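Local structure of DUF871 domain-containing protein (Enterococcus faecalis, 2P0O) at residues Ile23-Lys27 with Ala61-Lys65; Val93-Met98 with Ile114-Asn119; Ser252-Arg257 with Ala290-Glu295; Ala299-Val305 with Val321-Pro327. The protein is of unproven function but probably acts as a 6-phospho-N-acetylmuramidase, hydrolysing sugars of cell-wall origin that carry N-acetylmuramic acid 6-phosphate. All coordinates share one frame; numbering follows the deposited sequence.

Interaction 1 of 4, residues Ile23-Lys27 with Ala61-Lys65; sequences IKKMK and AEKMK
Lys27 sends CG off trans to its own backbone nitrogen (chi1 170°) and then turns at chi2 (76°), after which its chain runs straight across the end of helix 48-62. Glu62 also bends at chi2 (57°) and lies alongside Lys27, pointing the other way, with its OE2 3.7 Å from Lys27 CG. The two charges are therefore not paired with each other: the acid meets the methylene part of the lysine, whose amine travels past it. There Lys27 NZ gives a hydrogen bond of 2.9 Å to Lys63 O, approaching from above the carbonyl plane, and a salt bridge to Asp32 supplies its ionic partner. A lysine suits this place because its long aliphatic stem can cross the helix end before its charge is needed. The stem covers apolar surface as well, with Lys27 CD 3.8 Å from CG of Met64, a selenomethionine. Further in, Met64 SE lies 3.7 Å from Ile23 CG2, and both side chains also rest on Ile7 of strand 4-8. On the outer side Glu62 crosses Lys24 at about a right angle, OE1 coming within 3.7 Å of Lys24 CG, while a water modelled rather close to both makes a doubtful bridge between Glu62 OE2 and Lys24 O. Lys63, with positive phi, is the C-prime residue of a Schellman motif, and the carbonyl that receives Lys27 is thus part of the helix stop. Two adjacent outer helices of a TIM barrel meet in this way, just where helix 48-62 ends and the chain turns into barrel strand 65-70.

Interaction 2 of 4, residues Val93-Met98 with Ile114-Asn119; sequences VTGLRM and IDIGLN
Gly95 and Leu96 pair with Asp115 and Ile116 in parallel register; the axes of strands 95-98 and 115-119 approach to 4.4 Å with 30° between their directions. The backbone bonds pass back and forth as parallel strands require: Asp115 N to Thr94 O (3.0 Å), Leu96 N to Asp115 O (3.0 Å), and the nearly straight Gly117 N to Leu96 O (2.7 Å). Glycine at 117 lets the neighbouring strand carry a large residue close by, with Arg97 CB 3.8 Å from Gly117 CA. Arg97 then extends along strand 115-119, its CG trans to the backbone nitrogen (chi1 -176°), until NE donates to Leu118 O at 3.0 Å. That oxygen lies in the guanidinium plane, although the donor sits well above the plane of the carbonyl. Arg97 NH2 packs 3.5 Å from CG of Asn119, whose OD1 accepts from Ser121 N, and bonds to Asn146; NH1 forms a salt bridge with Asp69. Bonds from NE, NH1 and NH2 to three separate parts of the barrel probably fix the rotation and position of the buried guanidinium. At the other end, Thr94 OG1 is hydrogen-bonded to Ile66 N, a water joins it to Asp115 OD2, and Asp115 also forms salt bridges with Lys65 and Arg140. Arg97 and Asp115 thus share the polar face of the sheet, whereas apolar Leu96 and Ile116 occupy the other. This is a beta-alpha-beta unit of the TIM barrel: helix 104-111 links the strands and covers Ile116, while strands 65-70 and 141-144 flank the pair in the barrel wall.

Interaction 3 of 4, residues Ser252-Arg257 with Ala290-Glu295; sequences SRYLKR and ATIESE
Ser252 to Leu255 form a type I turn that leads into helix 255-258, and Glu295 belongs to an irregular loop, its CA 8.0 Å from that of Ser252. Glu295 reaches over in extended form, CG trans to its backbone nitrogen (chi1 -166°), and spends both carboxylate oxygens on the turn. OE1 receives Ser252 OG at 2.9 Å, and OE2 receives Arg253 N at 3.1 Å, each through its syn lone pair, a two-point grip that fixes the carboxylate's rotation. Serine suits the spot because its hydroxyl gives to Glu295 and accepts from Tyr254 N, the latter closing an ST turn. The Arg253 guanidinium adds a long ion pair, with OE2 well out of its plane. These loops belong to the C-terminal domain, whose family is grouped with cyclophilin-like folds, and pack beside its antiparallel sheet: Tyr254 touches Ile307 and Ile335 on neighbouring strands. Ile292 CG2 makes a CH-pi contact over one face of the Tyr254 ring, 4.1 Å from the centroid, and Arg253 CG lies over the opposite face, offset toward the rim. Tyr254 OH accepts from Glu293 N at 3.0 Å, tying the buried ring to the loop backbone; Asn333 also bonds this loop, through Glu293 O and Glu295 N. Ile292 CD1 also lies over the centre of the Arg257 guanidinium, 3.3 Å from CZ, while Arg257 NH1 reaches Ala290 O in a weak hydrogen bond.

Interaction 4 of 4, residues Ala299-Val305 with Val321-Pro327; sequences ARPVGTV and VTLVDLP
Arg300 pairs with Leu326 in an isolated antiparallel bridge, beyond the open ends of the beta hairpin formed by strands 304-308 and 319-322. Followed outward, its CB lies 3.9 Å from Thr322 CG2 and near Leu326 O, the acceptor of Arg300 N. CD comes to 4.1 Å from Pro327 O, and a bend at chi3 (-75°) swings the guanidinium back beside that residue. NE donates to Pro327 O at 2.8 Å and NH2 to the same oxygen at 2.6 Å, a side-on, two-nitrogen grip in the guanidinium plane. Leu326 CB lies over the centre of one guanidinium face, 3.8 Å from Arg300 CZ, and NH1 ends near Leu326 CD1. Arginine suits the place by joining a packing stem to a head that can bind a backbone carbonyl twice. Nearer the hairpin, Thr322 N bonds to Thr304 O (2.9 Å) and Gly303 N to Thr322 O (2.9 Å). Gly303, with positive phi, is the third residue of a type II turn, where glycine is at ease. Asp325, on the outer side, turns its carboxylate to the turn, and OD1 accepts Val302 N at 2.8 Å, nearly in line with its own C-O bond.

From the N terminus the four contacts follow in series; none nests in or crosses another. Interaction 1 closes the loop that holds barrel strand 33-38, joining two successive outer helices. Interaction 2 closes the next, shorter one around helix 104-111. The two touch inside the TIM barrel through Lys65 of interaction 1, which packs on Thr94 of interaction 2. The chain then completes the barrel and enters the C-terminal domain. There interaction 3 brings 290-295 back to 252-257, and interaction 4 follows a few residues on, closing a hairpin about 18 Å away, centre to centre. Interactions 2 and 3 lie about 57 Å apart between centres, on opposite sides of the molecule.

Interaction 1 of 4, residues Ile23-Lys27 with Ala61-Lys65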
loop_
_atom_site.group_PDB
_atom_site.type_symbol
_atom_site.label_atom_id
_atom_site.label_comp_id
_atom_site.label_asym_id
_atom_site.label_seq_id
_atom_site.Cartn_x
_atom_site.Cartn_y
_atom_site.Cartn_z
ATOM N N ILE A 23 13.071 -3.971 7.289
ATOM C CA ILE A 23 12.667 -2.695 7.893
ATOM C C ILE A 23 13.483 -1.518 7.301
ATOM O O ILE A 23 12.925 -0.508 6.835
ATOM C CB ILE A 23 12.782 -2.737 9.441
ATOM C CG1 ILE A 23 11.714 -3.657 10.041
ATOM C CG2 ILE A 23 12.654 -1.331 10.028
ATOM C CD1 ILE A 23 11.987 -4.041 11.509
ATOM N N LYS A 24 14.793 -1.692 7.274
ATOM C CA LYS A 24 15.706 -0.695 6.727
ATOM C C LYS A 24 15.437 -0.395 5.246
ATOM O O LYS A 24 15.407 0.777 4.840
ATOM C CB LYS A 24 17.165 -1.127 6.930
ATOM C CG LYS A 24 17.600 -1.178 8.375
ATOM C CD LYS A 24 19.141 -1.306 8.492
ATOM C CE LYS A 24 19.522 -1.721 9.907
ATOM N NZ LYS A 24 20.934 -1.358 10.319
ATOM N N LYS A 25 15.232 -1.445 4.446
ATOM C CA LYS A 25 14.905 -1.258 3.032
ATOM C C LYS A 25 13.576 -0.540 2.843
ATOM O O LYS A 25 13.459 0.323 1.990
ATOM C CB LYS A 25 14.837 -2.591 2.315
ATOM C CG LYS A 25 16.170 -3.037 1.803
ATOM C CD LYS A 25 16.083 -4.433 1.218
ATOM C CE LYS A 25 17.498 -4.921 0.937
ATOM N NZ LYS A 25 17.396 -6.224 0.240
HETATM N N MSE A 26 12.576 -0.898 3.649
HETATM C CA MSE A 26 11.254 -0.285 3.525
HETATM C C MSE A 26 11.326 1.217 3.820
HETATM O O MSE A 26 10.750 2.023 3.083
HETATM C CB MSE A 26 10.222 -1.015 4.384
HETATM C CG MSE A 26 9.917 -2.429 3.853
HETATM SE SE MSE A 26 9.195 -2.426 1.999
HETATM C CE MSE A 26 7.290 -2.314 2.429
ATOM N N LYS A 27 12.067 1.589 4.864
ATOM C CA LYS A 27 12.334 2.996 5.128
ATOM C C LYS A 27 12.925 3.727 3.907
ATOM O O LYS A 27 12.403 4.771 3.516
ATOM C CB LYS A 27 13.239 3.179 6.342
ATOM C CG LYS A 27 13.729 4.614 6.515
ATOM C CD LYS A 27 12.626 5.480 7.071
ATOM C CE LYS A 27 13.103 6.908 7.216
ATOM N NZ LYS A 27 12.036 7.706 7.870
ATOM N N ALA A 61 16.542 4.706 15.316
ATOM C CA ALA A 61 17.691 4.897 14.419
ATOM C C ALA A 61 17.243 5.167 12.992
ATOM O O ALA A 61 17.851 5.925 12.244
ATOM C CB ALA A 61 18.581 3.671 14.452
ATOM N N GLU A 62 16.154 4.527 12.631
ATOM C CA GLU A 62 15.654 4.548 11.278
ATOM C C GLU A 62 14.641 5.687 11.086
ATOM O O GLU A 62 14.241 5.961 9.966
ATOM C CB GLU A 62 15.065 3.169 10.981
ATOM C CG GLU A 62 15.173 2.703 9.558
ATOM C CD GLU A 62 16.584 2.647 9.012
ATOM O OE1 GLU A 62 17.510 2.214 9.728
ATOM O OE2 GLU A 62 16.757 3.023 7.826
ATOM N N LYS A 63 14.276 6.368 12.178
ATOM C CA LYS A 63 13.297 7.478 12.197
ATOM C C LYS A 63 11.939 7.023 11.696
ATOM O O LYS A 63 11.411 7.503 10.683
ATOM C CB LYS A 63 13.797 8.710 11.448
ATOM C CG LYS A 63 14.927 9.440 12.147
ATOM C CD LYS A 63 15.604 10.351 11.165
ATOM C CE LYS A 63 16.896 10.940 11.725
ATOM N NZ LYS A 63 17.690 11.505 10.585
HETATM N N MSE A 64 11.396 6.062 12.423
HETATM C CA MSE A 64 10.135 5.453 12.076
HETATM C C MSE A 64 9.273 5.400 13.314
HETATM O O MSE A 64 9.769 5.295 14.434
HETATM C CB MSE A 64 10.354 4.048 11.536
HETATM C CG MSE A 64 11.165 4.008 10.265
HETATM SE SE MSE A 64 11.476 2.155 9.729
HETATM C CE MSE A 64 9.809 1.710 8.792
ATOM N N LYS A 65 7.980 5.484 13.097
ATOM C CA LYS A 65 7.027 5.442 14.177
ATOM C C LYS A 65 6.670 3.997 14.488
ATOM O O LYS A 65 6.893 3.103 13.656
ATOM C CB LYS A 65 5.811 6.267 13.779
ATOM C CG LYS A 65 6.195 7.735 13.586
ATOM C CD LYS A 65 4.995 8.615 13.304
ATOM C CE LYS A 65 4.274 8.972 14.590
ATOM N NZ LYS A 65 2.965 9.616 14.279
HETATM O O HOH W 1 17.153 2.424 5.425
#

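Interaction 2 of 4, residues Val93-Met98 with Ile114-Asn119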
loop_
_atom_site.group_PDB
_atom_site.type_symbol
_atom_site.label_atom_id
_atom_site.label_comp_id
_atom_site.label_asym_id
_atom_site.label_seq_id
_atom_site.Cartn_x
_atom_site.Cartn_y
_atom_site.Cartn_z
ATOM N N VAL A 93 8.533 3.796 21.181
ATOM C CA VAL A 93 7.116 3.632 20.867
ATOM C C VAL A 93 6.443 5.002 20.747
ATOM O O VAL A 93 6.610 5.856 21.606
ATOM C CB VAL A 93 6.425 2.733 21.904
ATOM C CG1 VAL A 93 4.909 2.668 21.669
ATOM C CG2 VAL A 93 7.045 1.346 21.857
ATOM N N THR A 94 5.692 5.208 19.667
ATOM C CA THR A 94 5.063 6.500 19.417
ATOM C C THR A 94 3.547 6.476 19.561
ATOM O O THR A 94 2.894 7.525 19.490
ATOM C CB THR A 94 5.403 7.021 18.015
ATOM O OG1 THR A 94 5.150 5.985 17.055
ATOM C CG2 THR A 94 6.864 7.479 17.934
ATOM N N GLY A 95 2.988 5.286 19.760
ATOM C CA GLY A 95 1.549 5.128 19.751
ATOM C C GLY A 95 1.084 3.864 20.435
ATOM O O GLY A 95 1.756 2.829 20.386
ATOM N N LEU A 96 -0.062 3.962 21.096
ATOM C CA LEU A 96 -0.722 2.790 21.647
ATOM C C LEU A 96 -2.167 2.675 21.176
ATOM O O LEU A 96 -2.911 3.654 21.144
ATOM C CB LEU A 96 -0.625 2.737 23.172
ATOM C CG LEU A 96 0.798 2.536 23.710
ATOM C CD1 LEU A 96 0.901 2.984 25.179
ATOM C CD2 LEU A 96 1.289 1.090 23.497
ATOM N N ARG A 97 -2.520 1.466 20.761
ATOM C CA ARG A 97 -3.896 1.103 20.442
ATOM C C ARG A 97 -4.348 0.103 21.496
ATOM O O ARG A 97 -3.957 -1.070 21.476
ATOM C CB ARG A 97 -3.988 0.527 19.038
ATOM C CG ARG A 97 -5.421 0.199 18.554
ATOM C CD ARG A 97 -5.416 0.204 17.026
ATOM N NE ARG A 97 -6.713 -0.099 16.417
ATOM C CZ ARG A 97 -7.057 -1.284 15.919
ATOM N NH1 ARG A 97 -6.210 -2.306 15.971
ATOM N NH2 ARG A 97 -8.248 -1.446 15.366
HETATM N N MSE A 98 -5.138 0.602 22.445
HETATM C CA MSE A 98 -5.629 -0.202 23.548
HETATM C C MSE A 98 -7.041 -0.675 23.238
HETATM O O MSE A 98 -7.843 0.020 22.623
HETATM C CB MSE A 98 -5.635 0.595 24.842
HETATM C CG MSE A 98 -4.350 1.327 25.139
HETATM SE SE MSE A 98 -2.762 0.203 25.384
HETATM C CE MSE A 98 -3.285 -0.931 26.885
ATOM N N ILE A 114 1.293 10.851 23.531
ATOM C CA ILE A 114 1.546 9.775 22.597
ATOM C C ILE A 114 0.368 9.668 21.645
ATOM O O ILE A 114 -0.742 10.076 21.993
ATOM C CB ILE A 114 1.763 8.458 23.380
ATOM C CG1 ILE A 114 2.730 7.547 22.632
ATOM C CG2 ILE A 114 0.419 7.795 23.781
ATOM C CD1 ILE A 114 3.395 6.517 23.525
ATOM N N ASP A 115 0.595 9.141 20.448
ATOM C CA ASP A 115 -0.521 8.891 19.546
ATOM C C ASP A 115 -1.364 7.786 20.126
ATOM O O ASP A 115 -0.843 6.887 20.807
ATOM C CB ASP A 115 -0.050 8.506 18.144
ATOM C CG ASP A 115 0.775 9.607 17.478
ATOM O OD1 ASP A 115 0.491 10.809 17.705
ATOM O OD2 ASP A 115 1.721 9.262 16.735
ATOM N N ILE A 116 -2.670 7.889 19.880
ATOM C CA ILE A 116 -3.650 6.928 20.385
ATOM C C ILE A 116 -4.374 6.247 19.219
ATOM O O ILE A 116 -4.962 6.909 18.362
ATOM C CB ILE A 116 -4.619 7.614 21.383
ATOM C CG1 ILE A 116 -3.877 7.972 22.688
ATOM C CG2 ILE A 116 -5.855 6.747 21.677
ATOM C CD1 ILE A 116 -3.230 6.771 23.418
ATOM N N GLY A 117 -4.270 4.924 19.170
ATOM C CA GLY A 117 -4.927 4.126 18.152
ATOM C C GLY A 117 -6.343 3.818 18.597
ATOM O O GLY A 117 -6.565 3.343 19.710
ATOM N N LEU A 118 -7.300 4.133 17.732
ATOM C CA LEU A 118 -8.692 3.722 17.914
ATOM C C LEU A 118 -9.033 2.620 16.899
ATOM O O LEU A 118 -8.300 2.392 15.925
ATOM C CB LEU A 118 -9.638 4.901 17.730
ATOM C CG LEU A 118 -9.278 6.189 18.467
ATOM C CD1 LEU A 118 -10.199 7.299 17.992
ATOM C CD2 LEU A 118 -9.408 5.974 19.978
ATOM N N ASN A 119 -10.138 1.943 17.155
ATOM C CA ASN A 119 -10.615 0.919 16.269
ATOM C C ASN A 119 -11.659 1.571 15.349
ATOM O O ASN A 119 -12.727 1.951 15.792
ATOM C CB ASN A 119 -11.170 -0.245 17.095
ATOM C CG ASN A 119 -11.680 -1.397 16.225
ATOM O OD1 ASN A 119 -12.030 -1.209 15.055
ATOM N ND2 ASN A 119 -11.701 -2.593 16.790
HETATM O O HOH W 2 2.518 6.511 16.511
#

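Interaction 3 of 4, residues Ser252-Arg257 with Ala290-Glu295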
loop_
_atom_site.group_PDB
_atom_site.type_symbol
_atom_site.label_atom_id
_atom_site.label_comp_id
_atom_site.label_asym_id
_atom_site.label_seq_id
_atom_site.Cartn_x
_atom_site.Cartn_y
_atom_site.Cartn_z
ATOM N N SER A 252 6.956 -9.613 -31.550
ATOM C CA SER A 252 6.674 -8.433 -32.348
ATOM C C SER A 252 7.937 -7.642 -32.736
ATOM O O SER A 252 8.850 -7.470 -31.915
ATOM C CB SER A 252 5.717 -7.532 -31.573
ATOM O OG SER A 252 5.501 -6.362 -32.292
ATOM N N ARG A 253 7.969 -7.152 -33.975
ATOM C CA ARG A 253 8.974 -6.178 -34.416
ATOM C C ARG A 253 8.841 -4.833 -33.682
ATOM O O ARG A 253 9.760 -4.018 -33.712
ATOM C CB ARG A 253 8.861 -5.943 -35.927
ATOM C CG ARG A 253 9.478 -4.599 -36.436
ATOM C CD ARG A 253 9.441 -4.391 -37.971
ATOM N NE ARG A 253 9.922 -5.581 -38.672
ATOM C CZ ARG A 253 9.116 -6.521 -39.161
ATOM N NH1 ARG A 253 9.635 -7.594 -39.759
ATOM N NH2 ARG A 253 7.787 -6.386 -39.043
ATOM N N TYR A 254 7.712 -4.605 -33.027
ATOM C CA TYR A 254 7.465 -3.321 -32.393
ATOM C C TYR A 254 7.597 -3.360 -30.887
ATOM O O TYR A 254 7.256 -2.382 -30.206
ATOM C CB TYR A 254 6.111 -2.758 -32.837
ATOM C CG TYR A 254 6.056 -2.718 -34.330
ATOM C CD1 TYR A 254 6.935 -1.893 -35.049
ATOM C CD2 TYR A 254 5.212 -3.564 -35.042
ATOM C CE1 TYR A 254 6.934 -1.875 -36.450
ATOM C CE2 TYR A 254 5.206 -3.554 -36.448
ATOM C CZ TYR A 254 6.066 -2.709 -37.136
ATOM O OH TYR A 254 6.069 -2.689 -38.505
ATOM N N LEU A 255 8.108 -4.471 -30.369
ATOM C CA LEU A 255 8.248 -4.624 -28.928
ATOM C C LEU A 255 9.156 -3.547 -28.318
ATOM O O LEU A 255 8.807 -2.954 -27.293
ATOM C CB LEU A 255 8.710 -6.035 -28.539
ATOM C CG LEU A 255 8.823 -6.353 -27.031
ATOM C CD1 LEU A 255 7.529 -6.194 -26.262
ATOM C CD2 LEU A 255 9.428 -7.750 -26.770
ATOM N N LYS A 256 10.295 -3.289 -28.958
ATOM C CA LYS A 256 11.283 -2.324 -28.457
ATOM C C LYS A 256 10.781 -0.897 -28.468
ATOM O O LYS A 256 11.207 -0.088 -27.649
ATOM C CB LYS A 256 12.589 -2.415 -29.244
ATOM C CG LYS A 256 13.164 -3.808 -29.203
ATOM C CD LYS A 256 14.694 -3.867 -29.119
ATOM C CE LYS A 256 15.099 -5.173 -28.415
ATOM N NZ LYS A 256 14.141 -5.459 -27.260
ATOM N N ARG A 257 9.890 -0.585 -29.406
ATOM C CA ARG A 257 9.270 0.718 -29.446
ATOM C C ARG A 257 8.408 0.911 -28.238
ATOM O O ARG A 257 8.263 2.035 -27.762
ATOM C CB ARG A 257 8.365 0.871 -30.669
ATOM C CG ARG A 257 8.997 1.564 -31.811
ATOM C CD ARG A 257 7.945 2.024 -32.781
ATOM N NE ARG A 257 8.588 2.450 -34.020
ATOM C CZ ARG A 257 8.215 3.499 -34.748
ATOM N NH1 ARG A 257 8.894 3.793 -35.863
ATOM N NH2 ARG A 257 7.173 4.254 -34.375
ATOM N N ALA A 290 10.279 3.627 -38.622
ATOM C CA ALA A 290 9.639 4.649 -39.449
ATOM C C ALA A 290 8.170 4.274 -39.697
ATOM O O ALA A 290 7.341 4.425 -38.787
ATOM C CB ALA A 290 10.411 4.839 -40.764
ATOM N N THR A 291 7.860 3.786 -40.904
ATOM C CA THR A 291 6.561 3.186 -41.223
ATOM C C THR A 291 6.245 2.007 -40.285
ATOM O O THR A 291 7.076 1.116 -40.107
ATOM C CB THR A 291 6.532 2.669 -42.675
ATOM O OG1 THR A 291 6.933 3.719 -43.560
ATOM C CG2 THR A 291 5.138 2.207 -43.077
ATOM N N ILE A 292 5.055 2.019 -39.680
ATOM C CA ILE A 292 4.559 0.869 -38.915
ATOM C C ILE A 292 3.697 0.029 -39.849
ATOM O O ILE A 292 2.598 0.415 -40.211
ATOM C CB ILE A 292 3.736 1.291 -37.648
ATOM C CG1 ILE A 292 4.500 2.317 -36.780
ATOM C CG2 ILE A 292 3.278 0.045 -36.822
ATOM C CD1 ILE A 292 5.876 1.805 -36.263
ATOM N N GLU A 293 4.218 -1.122 -40.255
ATOM C CA GLU A 293 3.485 -2.020 -41.132
ATOM C C GLU A 293 2.427 -2.777 -40.354
ATOM O O GLU A 293 2.553 -2.983 -39.147
ATOM C CB GLU A 293 4.450 -3.013 -41.767
ATOM C CG GLU A 293 5.769 -2.381 -42.213
ATOM C CD GLU A 293 5.743 -1.851 -43.646
ATOM O OE1 GLU A 293 4.817 -1.088 -44.006
ATOM O OE2 GLU A 293 6.661 -2.195 -44.424
ATOM N N SER A 294 1.380 -3.187 -41.047
ATOM C CA SER A 294 0.415 -4.142 -40.510
ATOM C C SER A 294 1.102 -5.432 -40.020
ATOM O O SER A 294 1.862 -6.053 -40.772
ATOM C CB SER A 294 -0.586 -4.493 -41.607
ATOM O OG SER A 294 -1.670 -5.226 -41.081
ATOM N N GLU A 295 0.853 -5.840 -38.776
ATOM C CA GLU A 295 1.490 -7.070 -38.257
ATOM C C GLU A 295 0.415 -8.061 -37.780
ATOM O O GLU A 295 -0.218 -8.713 -38.616
ATOM C CB GLU A 295 2.545 -6.736 -37.200
ATOM C CG GLU A 295 3.465 -7.867 -36.843
ATOM C CD GLU A 295 4.453 -7.515 -35.734
ATOM O OE1 GLU A 295 4.010 -7.102 -34.635
ATOM O OE2 GLU A 295 5.681 -7.671 -35.957
#

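Interaction 4 of 4, residues Ala299-Val305 with Val321-Pro327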
loop_
_atom_site.group_PDB
_atom_site.type_symbol
_atom_site.label_atom_id
_atom_site.label_comp_id
_atom_site.label_asym_id
_atom_site.label_seq_id
_atom_site.Cartn_x
_atom_site.Cartn_y
_atom_site.Cartn_z
ATOM N N ALA A 299 -7.939 -9.135 -31.218
ATOM C CA ALA A 299 -8.747 -8.535 -30.151
ATOM C C ALA A 299 -7.845 -7.848 -29.106
ATOM O O ALA A 299 -6.676 -8.223 -28.941
ATOM C CB ALA A 299 -9.623 -9.600 -29.509
ATOM N N ARG A 300 -8.362 -6.855 -28.389
ATOM C CA ARG A 300 -7.530 -6.112 -27.444
ATOM C C ARG A 300 -8.077 -6.155 -26.008
ATOM O O ARG A 300 -8.559 -5.124 -25.490
ATOM C CB ARG A 300 -7.364 -4.668 -27.929
ATOM C CG ARG A 300 -6.686 -4.578 -29.305
ATOM C CD ARG A 300 -6.813 -3.207 -29.915
ATOM N NE ARG A 300 -8.164 -2.978 -30.437
ATOM C CZ ARG A 300 -8.725 -1.776 -30.588
ATOM N NH1 ARG A 300 -8.062 -0.661 -30.249
ATOM N NH2 ARG A 300 -9.960 -1.689 -31.081
ATOM N N PRO A 301 -8.032 -7.342 -25.359
ATOM C CA PRO A 301 -8.556 -7.387 -23.985
ATOM C C PRO A 301 -7.802 -6.440 -23.058
ATOM O O PRO A 301 -6.696 -5.959 -23.403
ATOM C CB PRO A 301 -8.417 -8.874 -23.576
ATOM C CG PRO A 301 -7.376 -9.438 -24.497
ATOM C CD PRO A 301 -7.560 -8.666 -25.808
ATOM N N VAL A 302 -8.410 -6.123 -21.924
ATOM C CA VAL A 302 -7.808 -5.193 -20.972
ATOM C C VAL A 302 -6.314 -5.490 -20.767
ATOM O O VAL A 302 -5.920 -6.614 -20.509
ATOM C CB VAL A 302 -8.617 -5.092 -19.612
ATOM C CG1 VAL A 302 -8.797 -6.462 -18.954
ATOM C CG2 VAL A 302 -7.935 -4.109 -18.657
ATOM N N GLY A 303 -5.489 -4.477 -20.955
ATOM C CA GLY A 303 -4.043 -4.593 -20.716
ATOM C C GLY A 303 -3.247 -4.724 -21.988
ATOM O O GLY A 303 -2.036 -4.676 -21.952
ATOM N N THR A 304 -3.936 -4.878 -23.120
ATOM C CA THR A 304 -3.298 -5.022 -24.418
ATOM C C THR A 304 -2.516 -3.767 -24.812
ATOM O O THR A 304 -3.050 -2.645 -24.787
ATOM C CB THR A 304 -4.301 -5.498 -25.530
ATOM O OG1 THR A 304 -4.823 -6.806 -25.193
ATOM C CG2 THR A 304 -3.606 -5.625 -26.895
ATOM N N VAL A 305 -1.241 -3.968 -25.135
ATOM C CA VAL A 305 -0.378 -2.904 -25.658
ATOM C C VAL A 305 -0.362 -2.931 -27.175
ATOM O O VAL A 305 -0.033 -3.956 -27.809
ATOM C CB VAL A 305 1.071 -3.055 -25.138
ATOM C CG1 VAL A 305 1.922 -1.849 -25.525
ATOM C CG2 VAL A 305 1.074 -3.278 -23.626
ATOM N N VAL A 321 -2.372 1.450 -24.324
ATOM C CA VAL A 321 -2.665 0.288 -23.512
ATOM C C VAL A 321 -4.164 0.368 -23.236
ATOM O O VAL A 321 -4.659 1.419 -22.768
ATOM C CB VAL A 321 -1.875 0.334 -22.179
ATOM C CG1 VAL A 321 -2.098 -0.945 -21.347
ATOM C CG2 VAL A 321 -0.363 0.564 -22.434
ATOM N N THR A 322 -4.873 -0.730 -23.500
ATOM C CA THR A 322 -6.311 -0.792 -23.246
ATOM C C THR A 322 -6.702 -0.881 -21.784
ATOM O O THR A 322 -6.103 -1.650 -21.007
ATOM C CB THR A 322 -7.044 -1.865 -24.104
ATOM O OG1 THR A 322 -6.607 -3.192 -23.778
ATOM C CG2 THR A 322 -6.811 -1.595 -25.609
ATOM N N LEU A 323 -7.698 -0.069 -21.404
ATOM C CA LEU A 323 -8.188 -0.038 -20.035
ATOM C C LEU A 323 -9.427 -0.905 -19.894
ATOM O O LEU A 323 -9.827 -1.243 -18.785
ATOM C CB LEU A 323 -8.483 1.399 -19.605
ATOM C CG LEU A 323 -7.224 2.289 -19.459
ATOM C CD1 LEU A 323 -7.606 3.734 -19.087
ATOM C CD2 LEU A 323 -6.242 1.705 -18.434
ATOM N N VAL A 324 -10.017 -1.265 -21.040
ATOM C CA VAL A 324 -11.215 -2.080 -21.151
ATOM C C VAL A 324 -11.000 -3.060 -22.334
ATOM O O VAL A 324 -10.089 -2.880 -23.118
ATOM C CB VAL A 324 -12.475 -1.182 -21.408
ATOM C CG1 VAL A 324 -12.647 -0.120 -20.313
ATOM C CG2 VAL A 324 -12.389 -0.452 -22.768
ATOM N N ASP A 325 -11.853 -4.080 -22.470
ATOM C CA ASP A 325 -11.802 -4.986 -23.621
ATOM C C ASP A 325 -12.245 -4.242 -24.874
ATOM O O ASP A 325 -13.385 -3.753 -24.958
ATOM C CB ASP A 325 -12.720 -6.190 -23.398
ATOM C CG ASP A 325 -12.208 -7.141 -22.329
ATOM O OD1 ASP A 325 -11.095 -6.926 -21.782
ATOM O OD2 ASP A 325 -12.930 -8.124 -22.024
ATOM N N LEU A 326 -11.347 -4.164 -25.850
ATOM C CA LEU A 326 -11.658 -3.572 -27.146
ATOM C C LEU A 326 -11.610 -4.628 -28.253
ATOM O O LEU A 326 -10.848 -5.598 -28.189
ATOM C CB LEU A 326 -10.744 -2.372 -27.448
ATOM C CG LEU A 326 -11.067 -1.080 -26.674
ATOM C CD1 LEU A 326 -10.091 0.053 -27.009
ATOM C CD2 LEU A 326 -12.477 -0.604 -27.025
ATOM N N PRO A 327 -12.457 -4.458 -29.273
ATOM C CA PRO A 327 -12.438 -5.461 -30.318
ATOM C C PRO A 327 -11.232 -5.286 -31.282
ATOM O O PRO A 327 -10.552 -4.245 -31.259
ATOM C CB PRO A 327 -13.779 -5.236 -31.015
ATOM C CG PRO A 327 -14.028 -3.718 -30.850
ATOM C CD PRO A 327 -13.440 -3.375 -29.516
#